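Long-range contact in glutathione S-transferase (Burkholderia glumae, PDB 4ISD), which binds glutathione and, as a glutathione S-transferase homologue, probably conjugates it to electrophilic substrates: residues 155-166 with 190-201. Numbering follows the deposited sequence.
Sequences IDDERYGVFGDW and KVLRYVERQWAR
The guanidinium of Arg201 lies flat on one face of the Trp166 indole. Their planes are 15° apart, and CZ sits 3.8 Å from the centroid of the five-membered ring, a cation-pi stack. The bend of Arg201 at chi3 (60°) turns the group onto this face. At the indole edge, in plane, comes Gln198 OE1, 3.2 Å from Trp166 CD1. Tyr194 is packed on both faces: Gln198 CG lies over the ring centre, and on the opposite face Ile155 CG1 makes a CH-pi contact 4.1 Å from the centroid. Gly161 CA meets the ring at its edge. Tyr194 OH and Val162 N both bond to Asp170. Gln198 NE2 lies over one face of the Tyr160 ring, near its rim, 3.5 Å from CE2, with the amide turned steeply to it. With CG anti to the backbone N (chi1 173°), Tyr160 extends along the helix, and its OH accepts from Arg201 NH1 at 3.1 Å. Arg201 NH2 forms a salt bridge with Glu30 of helix 19-31. The Arg197 chain runs antiparallel to the Tyr160 side chain, with its CG against Tyr160 CE1. Arg197 NH1 donates to Tyr160 O at 2.8 Å, from above the carbonyl plane. Asp157 bridges two arginines: OD2 takes Arg193 NH2 on its syn lone pair, and OD1 forms a salt bridge with Arg197 NH2 at 3.5 Å. Lys190 NZ bonds to Ile155 O at 2.6 Å, nearly in line with the carbonyl, and also to Asp152 O. Two carbonyls at the C-terminal end of helix 139-154 thus share one ammonium. This is packing within the all-helical C-terminal domain of the glutathione transferase fold. The loop between helices 139-154 and 168-177 lies along helix 189-199, and Arg201 and Trp166 reach helix 19-31 of the thioredoxin-like domain.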
ATOM      1  N   ILE A 155      18.353  -7.482   6.677  1.00 44.89           N
ATOM      2  CA  ILE A 155      18.563  -8.914   6.850  1.00 45.35           C
ATOM      3  C   ILE A 155      19.801  -9.225   7.688  1.00 45.77           C
ATOM      4  O   ILE A 155      20.892  -8.725   7.408  1.00 50.09           O
ATOM      5  CB  ILE A 155      18.695  -9.615   5.501  1.00 44.94           C
ATOM      6  CG1 ILE A 155      17.435  -9.384   4.678  1.00 41.40           C
ATOM      7  CG2 ILE A 155      18.961 -11.110   5.703  1.00 45.15           C
ATOM      8  CD1 ILE A 155      17.603  -9.678   3.200  1.00 46.91           C
ATOM      9  N   ASP A 156      19.624 -10.040   8.722  1.00 43.38           N
ATOM     10  CA  ASP A 156      20.750 -10.486   9.539  1.00 47.85           C
ATOM     11  C   ASP A 156      20.635 -11.990   9.803  1.00 46.76           C
ATOM     12  O   ASP A 156      19.535 -12.502   9.992  1.00 42.38           O
ATOM     13  CB  ASP A 156      20.813  -9.714  10.860  1.00 56.33           C
ATOM     14  CG  ASP A 156      22.223  -9.678  11.450  1.00 76.98           C
ATOM     15  OD1 ASP A 156      23.189  -9.428  10.690  1.00 83.55           O
ATOM     16  OD2 ASP A 156      22.373  -9.904  12.673  1.00 84.83           O
ATOM     17  N   ASP A 157      21.756 -12.706   9.813  1.00 55.80           N
ATOM     18  CA  ASP A 157      21.694 -14.149  10.060  1.00 56.57           C
ATOM     19  C   ASP A 157      21.104 -14.501  11.436  1.00 57.81           C
ATOM     20  O   ASP A 157      20.484 -15.552  11.589  1.00 57.09           O
ATOM     21  CB  ASP A 157      23.037 -14.842   9.789  1.00 52.87           C
ATOM     22  CG  ASP A 157      23.264 -15.103   8.297  1.00 60.59           C
ATOM     23  OD1 ASP A 157      22.263 -15.341   7.597  1.00 71.73           O
ATOM     24  OD2 ASP A 157      24.417 -15.062   7.809  1.00 57.28           O
ATOM     25  N   GLU A 158      21.225 -13.596  12.406  1.00 60.39           N
ATOM     26  CA  GLU A 158      20.636 -13.819  13.731  1.00 65.47           C
ATOM     27  C   GLU A 158      19.113 -13.642  13.800  1.00 61.18           C
ATOM     28  O   GLU A 158      18.511 -13.947  14.826  1.00 68.38           O
ATOM     29  CB  GLU A 158      21.276 -12.904  14.779  1.00 72.82           C
ATOM     30  CG  GLU A 158      22.785 -12.982  14.883  1.00 78.97           C
ATOM     31  CD  GLU A 158      23.312 -12.174  16.049  1.00 88.84           C
ATOM     32  OE1 GLU A 158      22.491 -11.724  16.878  1.00 87.68           O
ATOM     33  OE2 GLU A 158      24.545 -11.990  16.143  1.00 96.17           O
ATOM     34  N   ARG A 159      18.490 -13.129  12.743  1.00 53.38           N
ATOM     35  CA  ARG A 159      17.035 -12.936  12.754  1.00 53.99           C
ATOM     36  C   ARG A 159      16.370 -13.702  11.609  1.00 51.79           C
ATOM     37  O   ARG A 159      16.791 -13.601  10.459  1.00 55.96           O
ATOM     38  CB  ARG A 159      16.659 -11.441  12.647  1.00 52.91           C
ATOM     39  CG  ARG A 159      17.067 -10.577  13.836  1.00 51.43           C
ATOM     40  CD  ARG A 159      16.514  -9.155  13.740  1.00 49.09           C
ATOM     41  NE  ARG A 159      16.787  -8.499  12.459  1.00 47.36           N
ATOM     42  CZ  ARG A 159      17.961  -7.959  12.122  1.00 54.48           C
ATOM     43  NH1 ARG A 159      18.995  -8.010  12.970  1.00 59.29           N
ATOM     44  NH2 ARG A 159      18.112  -7.384  10.924  1.00 41.37           N
ATOM     45  N   TYR A 160      15.314 -14.443  11.914  1.00 43.37           N
ATOM     46  CA  TYR A 160      14.679 -15.265  10.896  1.00 40.35           C
ATOM     47  C   TYR A 160      14.014 -14.409   9.822  1.00 40.51           C
ATOM     48  O   TYR A 160      14.218 -14.628   8.624  1.00 33.79           O
ATOM     49  CB  TYR A 160      13.670 -16.226  11.524  1.00 38.85           C
ATOM     50  CG  TYR A 160      12.870 -16.988  10.498  1.00 39.43           C
ATOM     51  CD1 TYR A 160      13.350 -18.173   9.951  1.00 39.50           C
ATOM     52  CD2 TYR A 160      11.645 -16.519  10.064  1.00 38.26           C
ATOM     53  CE1 TYR A 160      12.623 -18.870   9.004  1.00 34.36           C
ATOM     54  CE2 TYR A 160      10.916 -17.201   9.121  1.00 44.78           C
ATOM     55  CZ  TYR A 160      11.408 -18.376   8.599  1.00 47.12           C
ATOM     56  OH  TYR A 160      10.671 -19.054   7.665  1.00 59.75           O
ATOM     57  N   GLY A 161      13.194 -13.455  10.262  1.00 44.97           N
ATOM     58  CA  GLY A 161      12.609 -12.459   9.377  1.00 37.14           C
ATOM     59  C   GLY A 161      13.370 -11.154   9.556  1.00 41.62           C
ATOM     60  O   GLY A 161      14.267 -11.072  10.401  1.00 54.31           O
ATOM     61  N   VAL A 162      13.034 -10.143   8.760  1.00 31.96           N
ATOM     62  CA  VAL A 162      13.671  -8.831   8.886  1.00 42.84           C
ATOM     63  C   VAL A 162      13.409  -8.210  10.264  1.00 47.25           C
ATOM     64  O   VAL A 162      14.204  -7.404  10.760  1.00 55.32           O
ATOM     65  CB  VAL A 162      13.219  -7.821   7.762  1.00 44.35           C
ATOM     66  CG1 VAL A 162      13.775  -8.223   6.395  1.00 40.54           C
ATOM     67  CG2 VAL A 162      11.710  -7.698   7.709  1.00 38.16           C
ATOM     68  N   PHE A 163      12.297  -8.580  10.885  1.00 38.94           N
ATOM     69  CA  PHE A 163      11.981  -8.018  12.189  1.00 47.44           C
ATOM     70  C   PHE A 163      12.172  -9.041  13.321  1.00 53.46           C
ATOM     71  O   PHE A 163      11.990  -8.728  14.496  1.00 61.33           O
ATOM     72  CB  PHE A 163      10.568  -7.409  12.188  1.00 45.27           C
ATOM     73  CG  PHE A 163      10.349  -6.403  11.091  1.00 45.46           C
ATOM     74  CD1 PHE A 163      11.111  -5.239  11.037  1.00 44.93           C
ATOM     75  CD2 PHE A 163       9.387  -6.618  10.108  1.00 43.59           C
ATOM     76  CE1 PHE A 163      10.927  -4.310  10.023  1.00 40.31           C
ATOM     77  CE2 PHE A 163       9.194  -5.684   9.080  1.00 36.25           C
ATOM     78  CZ  PHE A 163       9.963  -4.533   9.044  1.00 36.37           C
ATOM     79  N   GLY A 164      12.571 -10.255  12.961  1.00 54.77           N
ATOM     80  CA  GLY A 164      12.721 -11.333  13.921  1.00 50.35           C
ATOM     81  C   GLY A 164      11.723 -12.416  13.572  1.00 42.83           C
ATOM     82  O   GLY A 164      11.938 -13.176  12.624  1.00 36.48           O
ATOM     83  N   ASP A 165      10.615 -12.470  14.310  1.00 41.36           N
ATOM     84  CA  ASP A 165       9.520 -13.364  13.946  1.00 40.61           C
ATOM     85  C   ASP A 165       9.041 -13.077  12.526  1.00 44.60           C
ATOM     86  O   ASP A 165       9.043 -11.919  12.065  1.00 48.58           O
ATOM     87  CB  ASP A 165       8.355 -13.240  14.932  1.00 42.58           C
ATOM     88  CG  ASP A 165       8.644 -13.905  16.271  1.00 57.79           C
ATOM     89  OD1 ASP A 165       9.434 -14.877  16.314  1.00 68.83           O
ATOM     90  OD2 ASP A 165       8.077 -13.454  17.281  1.00 61.85           O
ATOM     91  N   TRP A 166       8.654 -14.133  11.821  1.00 44.44           N
ATOM     92  CA  TRP A 166       8.130 -13.984  10.472  1.00 41.67           C
ATOM     93  C   TRP A 166       6.913 -13.063  10.460  1.00 48.31           C
ATOM     94  O   TRP A 166       6.099 -13.083  11.383  1.00 43.14           O
ATOM     95  CB  TRP A 166       7.746 -15.343   9.896  1.00 31.51           C
ATOM     96  CG  TRP A 166       7.075 -15.257   8.558  1.00 33.38           C
ATOM     97  CD1 TRP A 166       7.679 -15.283   7.334  1.00 38.59           C
ATOM     98  CD2 TRP A 166       5.671 -15.142   8.303  1.00 38.37           C
ATOM     99  NE1 TRP A 166       6.736 -15.188   6.328  1.00 37.08           N
ATOM    100  CE2 TRP A 166       5.500 -15.099   6.903  1.00 38.20           C
ATOM    101  CE3 TRP A 166       4.546 -15.063   9.128  1.00 44.94           C
ATOM    102  CZ2 TRP A 166       4.253 -14.990   6.314  1.00 40.47           C
ATOM    103  CZ3 TRP A 166       3.308 -14.947   8.538  1.00 47.09           C
ATOM    104  CH2 TRP A 166       3.171 -14.906   7.145  1.00 47.94           C
ATOM    105  N   LYS A 190      24.226 -13.702   3.029  1.00 43.79           N
ATOM    106  CA  LYS A 190      23.200 -13.558   4.063  1.00 41.34           C
ATOM    107  C   LYS A 190      21.814 -13.227   3.505  1.00 46.98           C
ATOM    108  O   LYS A 190      20.807 -13.553   4.141  1.00 49.81           O
ATOM    109  CB  LYS A 190      23.576 -12.513   5.107  1.00 34.03           C
ATOM    110  CG  LYS A 190      23.315 -11.075   4.680  1.00 32.05           C
ATOM    111  CD  LYS A 190      23.547 -10.128   5.852  1.00 30.76           C
ATOM    112  CE  LYS A 190      23.390  -8.676   5.462  1.00 37.86           C
ATOM    113  NZ  LYS A 190      23.212  -7.846   6.695  1.00 45.47           N
ATOM    114  N   VAL A 191      21.740 -12.584   2.338  1.00 42.00           N
ATOM    115  CA  VAL A 191      20.421 -12.341   1.760  1.00 37.76           C
ATOM    116  C   VAL A 191      19.961 -13.515   0.903  1.00 41.76           C
ATOM    117  O   VAL A 191      18.767 -13.788   0.813  1.00 50.61           O
ATOM    118  CB  VAL A 191      20.289 -10.974   1.017  1.00 40.46           C
ATOM    119  CG1 VAL A 191      21.478 -10.067   1.302  1.00 41.90           C
ATOM    120  CG2 VAL A 191      20.054 -11.170  -0.474  1.00 36.10           C
ATOM    121  N   LEU A 192      20.910 -14.213   0.291  1.00 45.41           N
ATOM    122  CA  LEU A 192      20.606 -15.472  -0.380  1.00 44.87           C
ATOM    123  C   LEU A 192      19.962 -16.443   0.603  1.00 44.63           C
ATOM    124  O   LEU A 192      18.984 -17.118   0.271  1.00 51.94           O
ATOM    125  CB  LEU A 192      21.880 -16.097  -0.952  1.00 47.11           C
ATOM    126  CG  LEU A 192      22.523 -15.315  -2.098  1.00 48.11           C
ATOM    127  CD1 LEU A 192      23.747 -16.062  -2.621  1.00 47.66           C
ATOM    128  CD2 LEU A 192      21.508 -15.010  -3.223  1.00 34.05           C
ATOM    129  N   ARG A 193      20.507 -16.495   1.819  1.00 32.35           N
ATOM    130  CA  ARG A 193      20.004 -17.406   2.844  1.00 34.67           C
ATOM    131  C   ARG A 193      18.586 -17.034   3.263  1.00 38.91           C
ATOM    132  O   ARG A 193      17.701 -17.886   3.317  1.00 40.31           O
ATOM    133  CB  ARG A 193      20.944 -17.424   4.051  1.00 32.48           C
ATOM    134  CG  ARG A 193      22.224 -18.239   3.812  1.00 37.11           C
ATOM    135  CD  ARG A 193      23.042 -18.410   5.085  1.00 37.48           C
ATOM    136  NE  ARG A 193      23.854 -17.233   5.392  1.00 42.50           N
ATOM    137  CZ  ARG A 193      25.068 -17.013   4.888  1.00 45.89           C
ATOM    138  NH1 ARG A 193      25.602 -17.882   4.038  1.00 46.40           N
ATOM    139  NH2 ARG A 193      25.754 -15.931   5.230  1.00 43.12           N
ATOM    140  N   TYR A 194      18.386 -15.752   3.539  1.00 36.74           N
ATOM    141  CA  TYR A 194      17.078 -15.194   3.830  1.00 35.58           C
ATOM    142  C   TYR A 194      16.044 -15.608   2.777  1.00 35.74           C
ATOM    143  O   TYR A 194      14.992 -16.179   3.110  1.00 36.73           O
ATOM    144  CB  TYR A 194      17.186 -13.674   3.909  1.00 35.79           C
ATOM    145  CG  TYR A 194      15.868 -12.966   4.054  1.00 40.56           C
ATOM    146  CD1 TYR A 194      15.309 -12.752   5.305  1.00 42.05           C
ATOM    147  CD2 TYR A 194      15.192 -12.483   2.940  1.00 38.61           C
ATOM    148  CE1 TYR A 194      14.104 -12.097   5.445  1.00 40.80           C
ATOM    149  CE2 TYR A 194      13.987 -11.821   3.064  1.00 41.89           C
ATOM    150  CZ  TYR A 194      13.446 -11.632   4.322  1.00 44.96           C
ATOM    151  OH  TYR A 194      12.246 -10.974   4.455  1.00 47.68           O
ATOM    152  N   VAL A 195      16.345 -15.343   1.510  1.00 30.46           N
ATOM    153  CA  VAL A 195      15.439 -15.725   0.436  1.00 33.63           C
ATOM    154  C   VAL A 195      15.131 -17.229   0.489  1.00 42.21           C
ATOM    155  O   VAL A 195      13.981 -17.653   0.332  1.00 44.80           O
ATOM    156  CB  VAL A 195      16.041 -15.376  -0.924  1.00 30.99           C
ATOM    157  CG1 VAL A 195      15.143 -15.880  -2.045  1.00 29.34           C
ATOM    158  CG2 VAL A 195      16.277 -13.868  -1.030  1.00 24.83           C
ATOM    159  N   GLU A 196      16.162 -18.032   0.738  1.00 50.87           N
ATOM    160  CA  GLU A 196      16.017 -19.483   0.755  1.00 46.19           C
ATOM    161  C   GLU A 196      15.125 -19.902   1.922  1.00 37.73           C
ATOM    162  O   GLU A 196      14.180 -20.685   1.752  1.00 35.99           O
ATOM    163  CB  GLU A 196      17.386 -20.152   0.858  1.00 53.58           C
ATOM    164  CG  GLU A 196      17.363 -21.666   0.610  1.00 66.09           C
ATOM    165  CD  GLU A 196      18.716 -22.328   0.795  1.00 81.52           C
ATOM    166  OE1 GLU A 196      19.746 -21.619   0.809  1.00 85.58           O
ATOM    167  OE2 GLU A 196      18.748 -23.569   0.922  1.00 90.12           O
ATOM    168  N   ARG A 197      15.443 -19.366   3.095  1.00 34.52           N
ATOM    169  CA  ARG A 197      14.683 -19.528   4.334  1.00 36.64           C
ATOM    170  C   ARG A 197      13.189 -19.273   4.082  1.00 45.41           C
ATOM    171  O   ARG A 197      12.331 -20.121   4.386  1.00 42.93           O
ATOM    172  CB  ARG A 197      15.201 -18.450   5.282  1.00 31.34           C
ATOM    173  CG  ARG A 197      15.291 -18.775   6.737  1.00 27.20           C
ATOM    174  CD  ARG A 197      15.772 -17.503   7.479  1.00 29.92           C
ATOM    175  NE  ARG A 197      17.098 -17.064   7.037  1.00 37.55           N
ATOM    176  CZ  ARG A 197      17.629 -15.867   7.289  1.00 45.99           C
ATOM    177  NH1 ARG A 197      16.938 -14.952   7.959  1.00 39.62           N
ATOM    178  NH2 ARG A 197      18.854 -15.573   6.848  1.00 52.53           N
ATOM    179  N   GLN A 198      12.902 -18.091   3.530  1.00 45.82           N
ATOM    180  CA  GLN A 198      11.535 -17.634   3.287  1.00 34.71           C
ATOM    181  C   GLN A 198      10.763 -18.455   2.247  1.00 34.65           C
ATOM    182  O   GLN A 198       9.562 -18.655   2.397  1.00 41.39           O
ATOM    183  CB  GLN A 198      11.525 -16.147   2.907  1.00 28.90           C
ATOM    184  CG  GLN A 198      12.011 -15.197   4.009  1.00 26.57           C
ATOM    185  CD  GLN A 198      11.269 -15.390   5.322  1.00 31.34           C
ATOM    186  OE1 GLN A 198      10.090 -15.732   5.325  1.00 34.43           O
ATOM    187  NE2 GLN A 198      11.963 -15.189   6.449  1.00 35.06           N
ATOM    188  N   TRP A 199      11.439 -18.913   1.193  1.00 39.25           N
ATOM    189  CA  TRP A 199      10.817 -19.825   0.214  1.00 40.95           C
ATOM    190  C   TRP A 199      10.521 -21.230   0.762  1.00 41.39           C
ATOM    191  O   TRP A 199       9.770 -21.990   0.148  1.00 51.27           O
ATOM    192  CB  TRP A 199      11.683 -19.955  -1.046  1.00 36.02           C
ATOM    193  CG  TRP A 199      11.387 -18.916  -2.061  1.00 50.75           C
ATOM    194  CD1 TRP A 199      12.012 -17.709  -2.216  1.00 52.73           C
ATOM    195  CD2 TRP A 199      10.362 -18.973  -3.066  1.00 57.15           C
ATOM    196  NE1 TRP A 199      11.440 -17.015  -3.264  1.00 54.80           N
ATOM    197  CE2 TRP A 199      10.430 -17.772  -3.800  1.00 54.88           C
ATOM    198  CE3 TRP A 199       9.401 -19.927  -3.416  1.00 57.91           C
ATOM    199  CZ2 TRP A 199       9.575 -17.507  -4.865  1.00 54.89           C
ATOM    200  CZ3 TRP A 199       8.559 -19.662  -4.461  1.00 55.44           C
ATOM    201  CH2 TRP A 199       8.644 -18.458  -5.175  1.00 58.12           C
ATOM    202  N   ALA A 200      11.110 -21.567   1.911  1.00 29.03           N
ATOM    203  CA  ALA A 200      10.986 -22.906   2.495  1.00 34.85           C
ATOM    204  C   ALA A 200       9.831 -23.066   3.491  1.00 36.52           C
ATOM    205  O   ALA A 200       9.597 -24.162   4.000  1.00 39.59           O
ATOM    206  CB  ALA A 200      12.328 -23.340   3.154  1.00 26.33           C
ATOM    207  N   ARG A 201       9.120 -21.983   3.786  1.00 39.65           N
ATOM    208  CA  ARG A 201       7.966 -22.066   4.681  1.00 37.40           C
ATOM    209  C   ARG A 201       6.912 -22.992   4.078  1.00 35.05           C
ATOM    210  O   ARG A 201       6.689 -22.972   2.871  1.00 38.67           O
ATOM    211  CB  ARG A 201       7.395 -20.667   4.962  1.00 35.13           C
ATOM    212  CG  ARG A 201       8.379 -19.763   5.716  1.00 29.78           C
ATOM    213  CD  ARG A 201       7.755 -18.489   6.217  1.00 31.13           C
ATOM    214  NE  ARG A 201       6.650 -18.742   7.133  1.00 37.77           N
ATOM    215  CZ  ARG A 201       6.772 -18.809   8.456  1.00 42.20           C
ATOM    216  NH1 ARG A 201       7.953 -18.644   9.035  1.00 41.98           N
ATOM    217  NH2 ARG A 201       5.704 -19.042   9.204  1.00 48.45           N
TER